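PDB 4PMQ: Tat-secreted protein Rv2525c from Mycobacterium tuberculosis, which may act as a peptidoglycan hydrolase with glycosidase activity and shows esterase activity toward p-nitrophenyl esters in vitro. Local coordinates for residues 110-115 with 162-167; 104-109 with 156-161. All coordinates share one frame; numbering follows the deposited sequence.

In the fold
Contacts 1 and 2 join the same two parts of one barrel at successive levels, their centres about 14 Å apart. Contact 2 packs side chains of strands 105-108 and 158-161 against each other in the buried interior, its centre about 6 Å from the centre of the chain. Contact 1 brings together the loops that follow these strands, at the surface, its centre about 15 Å from that of the chain. The two levels meet where His162 NE2 is hydrogen-bonded to Ile109 O, 2.9 Å away. Tartrate and glycerol, probably from the crystallisation liquor, may mark a pocket here: tartrate lies about 4 Å from the side chain of Asp110, and glycerol about 4 Å from that of Trp160, nearest atoms in both cases.

Contact 1. Residues 110-115 with 162-167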
ATOM      1  N   ASP A 110      -5.406   0.276   7.723  1.00  7.36           N
ATOM      2  CA  ASP A 110      -6.451   1.187   7.271  1.00  6.42           C
ATOM      3  C   ASP A 110      -7.372   1.537   8.446  1.00 10.37           C
ATOM      4  O   ASP A 110      -8.580   1.301   8.426  1.00 11.90           O
ATOM      5  CB  ASP A 110      -7.213   0.495   6.105  1.00  8.22           C
ATOM      6  CG  ASP A 110      -8.258   1.373   5.450  1.00 20.60           C
ATOM      7  OD1 ASP A 110      -8.080   2.622   5.460  1.00 20.78           O
ATOM      8  OD2 ASP A 110      -9.277   0.823   4.980  1.00 21.45           O
ATOM      9  N   ASP A 111      -6.756   2.058   9.509  1.00  8.08           N
ATOM     10  CA  ASP A 111      -7.380   2.358  10.792  1.00  8.23           C
ATOM     11  C   ASP A 111      -6.606   3.444  11.524  1.00 10.05           C
ATOM     12  O   ASP A 111      -5.481   3.811  11.126  1.00  8.98           O
ATOM     13  CB  ASP A 111      -7.367   1.056  11.648  1.00 10.32           C
ATOM     14  CG  ASP A 111      -8.511   0.117  11.322  1.00 17.21           C
ATOM     15  OD1 ASP A 111      -9.678   0.499  11.560  1.00 17.83           O
ATOM     16  OD2 ASP A 111      -8.240  -0.983  10.799  1.00 20.15           O
ATOM     17  N   ASN A 112      -7.189   3.905  12.631  1.00  8.30           N
ATOM     18  CA  ASN A 112      -6.621   4.906  13.530  1.00  7.85           C
ATOM     19  C   ASN A 112      -6.514   4.219  14.896  1.00 10.80           C
ATOM     20  O   ASN A 112      -7.382   4.405  15.772  1.00 10.95           O
ATOM     21  CB  ASN A 112      -7.510   6.172  13.560  1.00  9.59           C
ATOM     22  CG  ASN A 112      -6.948   7.210  14.500  1.00 16.16           C
ATOM     23  OD1 ASN A 112      -5.761   7.147  14.843  1.00  9.10           O
ATOM     24  ND2 ASN A 112      -7.795   8.163  14.944  1.00 11.31           N
ATOM     25  N   PRO A 113      -5.494   3.352  15.062  1.00  8.40           N
ATOM     26  CA  PRO A 113      -5.444   2.516  16.269  1.00  7.92           C
ATOM     27  C   PRO A 113      -4.918   3.209  17.512  1.00 10.98           C
ATOM     28  O   PRO A 113      -4.100   4.136  17.424  1.00  9.77           O
ATOM     29  CB  PRO A 113      -4.462   1.398  15.863  1.00  9.01           C
ATOM     30  CG  PRO A 113      -3.515   2.090  14.925  1.00 11.13           C
ATOM     31  CD  PRO A 113      -4.397   3.006  14.126  1.00  8.02           C
ATOM     32  N   SER A 114      -5.311   2.658  18.676  1.00  7.52           N
ATOM     33  CA  SER A 114      -4.755   3.036  19.966  1.00  7.50           C
ATOM     34  C   SER A 114      -3.383   2.384  20.130  1.00 10.27           C
ATOM     35  O   SER A 114      -3.089   1.372  19.454  1.00  8.79           O
ATOM     36  CB  SER A 114      -5.656   2.543  21.086  1.00  9.04           C
ATOM     37  OG  SER A 114      -5.654   1.115  21.042  1.00 11.15           O
ATOM     38  N   TYR A 115      -2.597   2.863  21.132  1.00  9.31           N
ATOM     39  CA  TYR A 115      -1.307   2.245  21.430  1.00  9.22           C
ATOM     40  C   TYR A 115      -1.523   0.762  21.857  1.00 10.11           C
ATOM     41  O   TYR A 115      -0.729  -0.114  21.495  1.00  9.82           O
ATOM     42  CB  TYR A 115      -0.579   3.044  22.522  1.00 10.84           C
ATOM     43  CG  TYR A 115       0.785   2.480  22.821  1.00 14.84           C
ATOM     44  CD1 TYR A 115       1.844   2.665  21.937  1.00 16.94           C
ATOM     45  CD2 TYR A 115       1.036   1.807  24.013  1.00 16.89           C
ATOM     46  CE1 TYR A 115       3.098   2.107  22.188  1.00 20.69           C
ATOM     47  CE2 TYR A 115       2.299   1.293  24.303  1.00 18.55           C
ATOM     48  CZ  TYR A 115       3.327   1.441  23.385  1.00 31.81           C
ATOM     49  OH  TYR A 115       4.574   0.929  23.658  1.00 37.15           O
ATOM     50  N   HIS A 162      -1.188   7.844   5.746  1.00  6.22           N
ATOM     51  CA  HIS A 162      -2.592   8.236   5.504  1.00  6.33           C
ATOM     52  C   HIS A 162      -2.959   9.273   6.570  1.00  9.22           C
ATOM     53  O   HIS A 162      -2.264   9.395   7.578  1.00  7.51           O
ATOM     54  CB  HIS A 162      -3.613   7.094   5.418  1.00  6.09           C
ATOM     55  CG  HIS A 162      -3.874   6.313   6.669  1.00  8.38           C
ATOM     56  ND1 HIS A 162      -4.587   6.859   7.742  1.00  9.73           N
ATOM     57  CD2 HIS A 162      -3.644   5.004   6.920  1.00  9.05           C
ATOM     58  CE1 HIS A 162      -4.752   5.867   8.608  1.00  7.98           C
ATOM     59  NE2 HIS A 162      -4.205   4.731   8.162  1.00  8.17           N
ATOM     60  N   ASN A 163      -4.020  10.026   6.348  1.00  7.85           N
ATOM     61  CA  ASN A 163      -4.343  11.151   7.229  1.00  7.21           C
ATOM     62  C   ASN A 163      -5.420  10.881   8.307  1.00 11.45           C
ATOM     63  O   ASN A 163      -5.811  11.812   9.019  1.00 12.51           O
ATOM     64  CB  ASN A 163      -4.759  12.326   6.354  1.00  7.81           C
ATOM     65  CG  ASN A 163      -3.567  12.910   5.625  1.00 17.45           C
ATOM     66  OD1 ASN A 163      -2.392  12.566   5.908  1.00 10.31           O
ATOM     67  ND2 ASN A 163      -3.837  13.827   4.706  1.00 13.15           N
ATOM     68  N   TRP A 164      -5.857   9.638   8.464  1.00  8.15           N
ATOM     69  CA  TRP A 164      -6.860   9.338   9.473  1.00  9.60           C
ATOM     70  C   TRP A 164      -6.144   9.130  10.794  1.00 11.59           C
ATOM     71  O   TRP A 164      -5.659   8.023  11.061  1.00 11.46           O
ATOM     72  CB  TRP A 164      -7.671   8.107   9.043  1.00  9.20           C
ATOM     73  CG  TRP A 164      -8.727   7.704  10.036  1.00 11.10           C
ATOM     74  CD1 TRP A 164      -9.266   8.471  11.036  1.00 13.86           C
ATOM     75  CD2 TRP A 164      -9.394   6.437  10.101  1.00 11.84           C
ATOM     76  NE1 TRP A 164     -10.183   7.734  11.754  1.00 13.89           N
ATOM     77  CE2 TRP A 164     -10.335   6.508  11.153  1.00 15.13           C
ATOM     78  CE3 TRP A 164      -9.320   5.258   9.336  1.00 13.24           C
ATOM     79  CZ2 TRP A 164     -11.134   5.410  11.515  1.00 14.92           C
ATOM     80  CZ3 TRP A 164     -10.166   4.205   9.651  1.00 14.74           C
ATOM     81  CH2 TRP A 164     -11.056   4.287  10.732  1.00 15.25           C
ATOM     82  N   GLY A 165      -6.029  10.207  11.569  1.00  7.72           N
ATOM     83  CA  GLY A 165      -5.308  10.147  12.838  1.00  9.53           C
ATOM     84  C   GLY A 165      -3.930  10.771  12.743  1.00 13.60           C
ATOM     85  O   GLY A 165      -3.085  10.558  13.625  1.00 11.73           O
ATOM     86  N   SER A 166      -3.682  11.520  11.639  1.00  8.47           N
ATOM     87  CA  SER A 166      -2.444  12.299  11.483  1.00  6.89           C
ATOM     88  C   SER A 166      -2.775  13.782  11.751  1.00  9.04           C
ATOM     89  O   SER A 166      -3.882  14.219  11.413  1.00  9.61           O
ATOM     90  CB  SER A 166      -1.869  12.135  10.077  1.00  8.81           C
ATOM     91  OG  SER A 166      -1.494  10.779   9.829  1.00  9.63           O
ATOM     92  N   PRO A 167      -1.840  14.563  12.333  1.00  7.66           N
ATOM     93  CA  PRO A 167      -2.109  16.010  12.555  1.00  8.18           C
ATOM     94  C   PRO A 167      -2.380  16.737  11.239  1.00 11.70           C
ATOM     95  O   PRO A 167      -1.785  16.381  10.226  1.00  9.87           O
ATOM     96  CB  PRO A 167      -0.800  16.506  13.193  1.00 10.05           C
ATOM     97  CG  PRO A 167      -0.195  15.278  13.830  1.00 13.97           C
ATOM     98  CD  PRO A 167      -0.499  14.193  12.828  1.00  9.10           C
TER
HETATM   99  O   HOH W   1     -10.720   7.621  14.933  1.00 44.53           O
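Asn112 and Trp164 make the main apolar contact between the two loops. The CB of Asn112 lies over the five-membered ring of Trp164 in a CH-pi contact, 3.6 Å from the centroid and 11° off the normal. With CG anti to the backbone N (chi1 179°), the Trp164 indole extends from its loop along 110-112. Asp111 C lies over the same face, toward the six-membered ring, where Asp111 CA is 3.5 Å from Trp164 CZ3. The carbonyl O of Asp110 meets the ring at its edge. The Asn112 amide, tilted 60° to the indole, also packs on Gly165 CA.

The polar link between these two side chains runs through a water. It accepts from Asn112 ND2 at 3.0 Å and from Trp164 NE1 at 3.2 Å, tying the amide to the pyrrole N-H of the indole.

Further in, His162 CE1 approaches Asp111 O at 3.3 Å, edge-on to the imidazole. The ring is fixed at both nitrogens: ND1 accepts from Trp164 N (3.1 Å), nearly in the ring plane, while NE2 is hydrogen-bonded to Ile109 O. Ser166 OG donates to His162 O at 2.8 Å across the type II turn Asn163-Ser166, in which Gly165 takes the third position with positive phi.

Asp110 OD2 forms a salt bridge with Lys70 and a hydrogen bond with Gln67, and Asp111 OD2 is hydrogen-bonded to Trp76 NE1. Loops of this kind, following the C-terminal ends of parallel strands, shape the pocket mouth in TIM-barrel glycoside hydrolases, and here tartrate lies beside Asp110.

Contact 2. Residues 104-109 with 156-161; sequences PIYASI and GSYFWQ
Strands 105-108 and 158-161 run in broadly the same direction, their axes 8.0 Å apart at closest approach and inclined by 50°. They are second neighbours in a TIM-barrel-like sheet: strand 138-142 pairs with both, so the two meet through inward-pointing side chains.

Tyr106 is the central piece. With CG beside the backbone N (chi1 -76°), its ring reaches across to strand 158-161, where CE2 is 3.5 Å from Trp160 CB and the hydroxyl end packs on Tyr158 CB. Trp160 turns the edge of its indole toward the Tyr106 face, a T-shaped pair with planes at 86° and a centroid separation of 6.0 Å to the five-membered ring. Polar groups of both aromatics are satisfied in the interior: Tyr106 OH is hydrogen-bonded to Phe202 O, and Trp160 NE1 to Asn195 OD1. Leu177 and Cys65, from flanking strands 177-181 and 61-66, touch both side chains.

Toward the N-terminal ends of the strands, the pyrrolidine of Pro104 rests on the Tyr158 ring. Its CB comes within 3.5 Å of Tyr158 CD2, and its CG makes a CH-pi contact over the face, 3.8 Å from the centroid.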
ATOM      1  N   PRO A 104       9.389  -3.726  -2.090  1.00  5.91           N
ATOM      2  CA  PRO A 104       8.612  -4.012  -0.882  1.00  4.47           C
ATOM      3  C   PRO A 104       7.139  -4.178  -1.180  1.00  7.09           C
ATOM      4  O   PRO A 104       6.686  -3.933  -2.312  1.00  6.39           O
ATOM      5  CB  PRO A 104       8.822  -2.733  -0.031  1.00  6.01           C
ATOM      6  CG  PRO A 104       8.928  -1.646  -1.084  1.00 10.64           C
ATOM      7  CD  PRO A 104       9.714  -2.283  -2.199  1.00  7.92           C
ATOM      8  N   ILE A 105       6.372  -4.536  -0.136  1.00  4.48           N
ATOM      9  CA  ILE A 105       4.919  -4.543  -0.205  1.00  4.65           C
ATOM     10  C   ILE A 105       4.444  -3.742   0.991  1.00  7.05           C
ATOM     11  O   ILE A 105       4.872  -3.989   2.145  1.00  5.70           O
ATOM     12  CB  ILE A 105       4.304  -5.960  -0.234  1.00  6.43           C
ATOM     13  CG1 ILE A 105       4.804  -6.796  -1.434  1.00  7.05           C
ATOM     14  CG2 ILE A 105       2.750  -5.909  -0.171  1.00  7.72           C
ATOM     15  CD1 ILE A 105       4.497  -8.348  -1.257  1.00  8.40           C
ATOM     16  N   TYR A 106       3.615  -2.757   0.721  1.00  5.40           N
ATOM     17  CA  TYR A 106       3.066  -1.932   1.802  1.00  5.05           C
ATOM     18  C   TYR A 106       1.842  -2.608   2.422  1.00  8.00           C
ATOM     19  O   TYR A 106       0.772  -2.597   1.800  1.00  8.25           O
ATOM     20  CB  TYR A 106       2.668  -0.556   1.272  1.00  5.20           C
ATOM     21  CG  TYR A 106       3.839   0.368   1.026  1.00  4.79           C
ATOM     22  CD1 TYR A 106       4.557   0.320  -0.169  1.00  6.77           C
ATOM     23  CD2 TYR A 106       4.208   1.324   1.971  1.00  5.96           C
ATOM     24  CE1 TYR A 106       5.625   1.194  -0.408  1.00  6.30           C
ATOM     25  CE2 TYR A 106       5.231   2.245   1.713  1.00  6.25           C
ATOM     26  CZ  TYR A 106       5.953   2.160   0.537  1.00  6.72           C
ATOM     27  OH  TYR A 106       6.950   3.097   0.296  1.00  6.26           O
ATOM     28  N   ALA A 107       2.009  -3.221   3.611  1.00  6.05           N
ATOM     29  CA  ALA A 107       0.918  -3.837   4.392  1.00  6.37           C
ATOM     30  C   ALA A 107       0.017  -2.716   4.935  1.00  8.69           C
ATOM     31  O   ALA A 107       0.529  -1.726   5.493  1.00  8.54           O
ATOM     32  CB  ALA A 107       1.493  -4.672   5.519  1.00  7.92           C
ATOM     33  N   SER A 108      -1.323  -2.861   4.800  1.00  7.27           N
ATOM     34  CA  SER A 108      -2.211  -1.783   5.227  0.50  7.20           C
ATOM     35  C   SER A 108      -2.742  -1.873   6.653  1.00  9.10           C
ATOM     36  O   SER A 108      -3.231  -2.925   7.113  1.00  8.53           O
ATOM     37  CB  SER A 108      -3.398  -1.674   4.283  0.50  8.90           C
ATOM     38  OG  SER A 108      -2.883  -1.428   2.989  0.50 10.32           O
ATOM     39  N   ILE A 109      -2.669  -0.716   7.333  1.00  5.94           N
ATOM     40  CA  ILE A 109      -3.223  -0.455   8.652  1.00  6.48           C
ATOM     41  C   ILE A 109      -4.247   0.656   8.346  1.00  8.69           C
ATOM     42  O   ILE A 109      -3.961   1.829   8.584  1.00  8.32           O
ATOM     43  CB  ILE A 109      -2.212  -0.096   9.771  1.00  8.59           C
ATOM     44  CG1 ILE A 109      -1.013  -1.106   9.886  1.00  8.49           C
ATOM     45  CG2 ILE A 109      -2.961   0.067  11.120  1.00  8.67           C
ATOM     46  CD1 ILE A 109      -1.358  -2.567  10.064  1.00  8.57           C
ATOM     47  N   GLY A 156       9.327  -2.433   9.993  1.00  8.16           N
ATOM     48  CA  GLY A 156       9.114  -1.944   8.648  1.00  7.57           C
ATOM     49  C   GLY A 156      10.288  -1.134   8.125  1.00  9.56           C
ATOM     50  O   GLY A 156      11.111  -0.618   8.905  1.00  8.92           O
ATOM     51  N   SER A 157      10.337  -0.984   6.800  1.00  6.86           N
ATOM     52  CA  SER A 157      11.410  -0.226   6.145  1.00  7.16           C
ATOM     53  C   SER A 157      10.862   0.910   5.293  1.00  9.05           C
ATOM     54  O   SER A 157      11.598   1.840   4.971  1.00  8.81           O
ATOM     55  CB  SER A 157      12.269  -1.154   5.280  1.00 10.40           C
ATOM     56  OG  SER A 157      13.029  -2.011   6.121  1.00  8.61           O
ATOM     57  N   TYR A 158       9.596   0.781   4.843  1.00  5.70           N
ATOM     58  CA  TYR A 158       8.948   1.792   3.991  1.00  4.99           C
ATOM     59  C   TYR A 158       7.669   2.243   4.664  1.00  6.04           C
ATOM     60  O   TYR A 158       6.951   1.442   5.271  1.00  6.50           O
ATOM     61  CB  TYR A 158       8.647   1.243   2.597  1.00  4.76           C
ATOM     62  CG  TYR A 158       9.883   1.009   1.750  1.00  5.09           C
ATOM     63  CD1 TYR A 158      10.356   2.000   0.900  1.00  5.60           C
ATOM     64  CD2 TYR A 158      10.537  -0.230   1.752  1.00  5.74           C
ATOM     65  CE1 TYR A 158      11.485   1.799   0.105  1.00  7.45           C
ATOM     66  CE2 TYR A 158      11.686  -0.437   0.976  1.00  6.57           C
ATOM     67  CZ  TYR A 158      12.136   0.578   0.133  1.00  9.67           C
ATOM     68  OH  TYR A 158      13.225   0.429  -0.695  1.00  9.46           O
ATOM     69  N   PHE A 159       7.370   3.558   4.541  1.00  5.15           N
ATOM     70  CA  PHE A 159       6.217   4.111   5.238  1.00  5.80           C
ATOM     71  C   PHE A 159       5.382   4.977   4.294  1.00  8.26           C
ATOM     72  O   PHE A 159       5.903   5.852   3.603  1.00  7.08           O
ATOM     73  CB  PHE A 159       6.726   4.917   6.453  1.00  6.22           C
ATOM     74  CG  PHE A 159       7.538   4.041   7.379  1.00  6.59           C
ATOM     75  CD1 PHE A 159       6.913   3.098   8.195  1.00  7.99           C
ATOM     76  CD2 PHE A 159       8.931   4.066   7.344  1.00  9.12           C
ATOM     77  CE1 PHE A 159       7.661   2.231   8.995  1.00  8.14           C
ATOM     78  CE2 PHE A 159       9.685   3.187   8.144  1.00 11.69           C
ATOM     79  CZ  PHE A 159       9.042   2.268   8.953  1.00  9.09           C
ATOM     80  N   TRP A 160       4.084   4.711   4.258  1.00  5.08           N
ATOM     81  CA  TRP A 160       3.144   5.427   3.400  1.00  5.43           C
ATOM     82  C   TRP A 160       2.084   6.005   4.300  1.00  8.38           C
ATOM     83  O   TRP A 160       1.324   5.255   4.920  1.00  7.26           O
ATOM     84  CB  TRP A 160       2.555   4.447   2.358  1.00  4.97           C
ATOM     85  CG  TRP A 160       1.446   4.985   1.502  1.00  5.91           C
ATOM     86  CD1 TRP A 160       1.123   6.294   1.276  1.00  8.95           C
ATOM     87  CD2 TRP A 160       0.532   4.202   0.722  1.00  5.92           C
ATOM     88  NE1 TRP A 160       0.052   6.375   0.409  1.00  8.60           N
ATOM     89  CE2 TRP A 160      -0.330   5.103   0.054  1.00  9.05           C
ATOM     90  CE3 TRP A 160       0.380   2.822   0.496  1.00  6.63           C
ATOM     91  CZ2 TRP A 160      -1.399   4.669  -0.740  1.00  8.30           C
ATOM     92  CZ3 TRP A 160      -0.684   2.391  -0.281  1.00  7.16           C
ATOM     93  CH2 TRP A 160      -1.534   3.308  -0.926  1.00  8.30           C
ATOM     94  N   GLN A 161       2.114   7.340   4.468  1.00  5.75           N
ATOM     95  CA  GLN A 161       1.221   7.978   5.416  1.00  4.98           C
ATOM     96  C   GLN A 161      -0.185   8.182   4.901  1.00  7.15           C
ATOM     97  O   GLN A 161      -0.355   8.719   3.793  1.00  6.83           O
ATOM     98  CB  GLN A 161       1.784   9.345   5.840  1.00  6.47           C
ATOM     99  CG  GLN A 161       0.891  10.052   6.877  1.00 10.25           C
ATOM    100  CD  GLN A 161       1.461  11.412   7.217  1.00 12.61           C
ATOM    101  OE1 GLN A 161       2.678  11.560   7.310  1.00  7.43           O
ATOM    102  NE2 GLN A 161       0.605  12.427   7.330  1.00  8.52           N
TER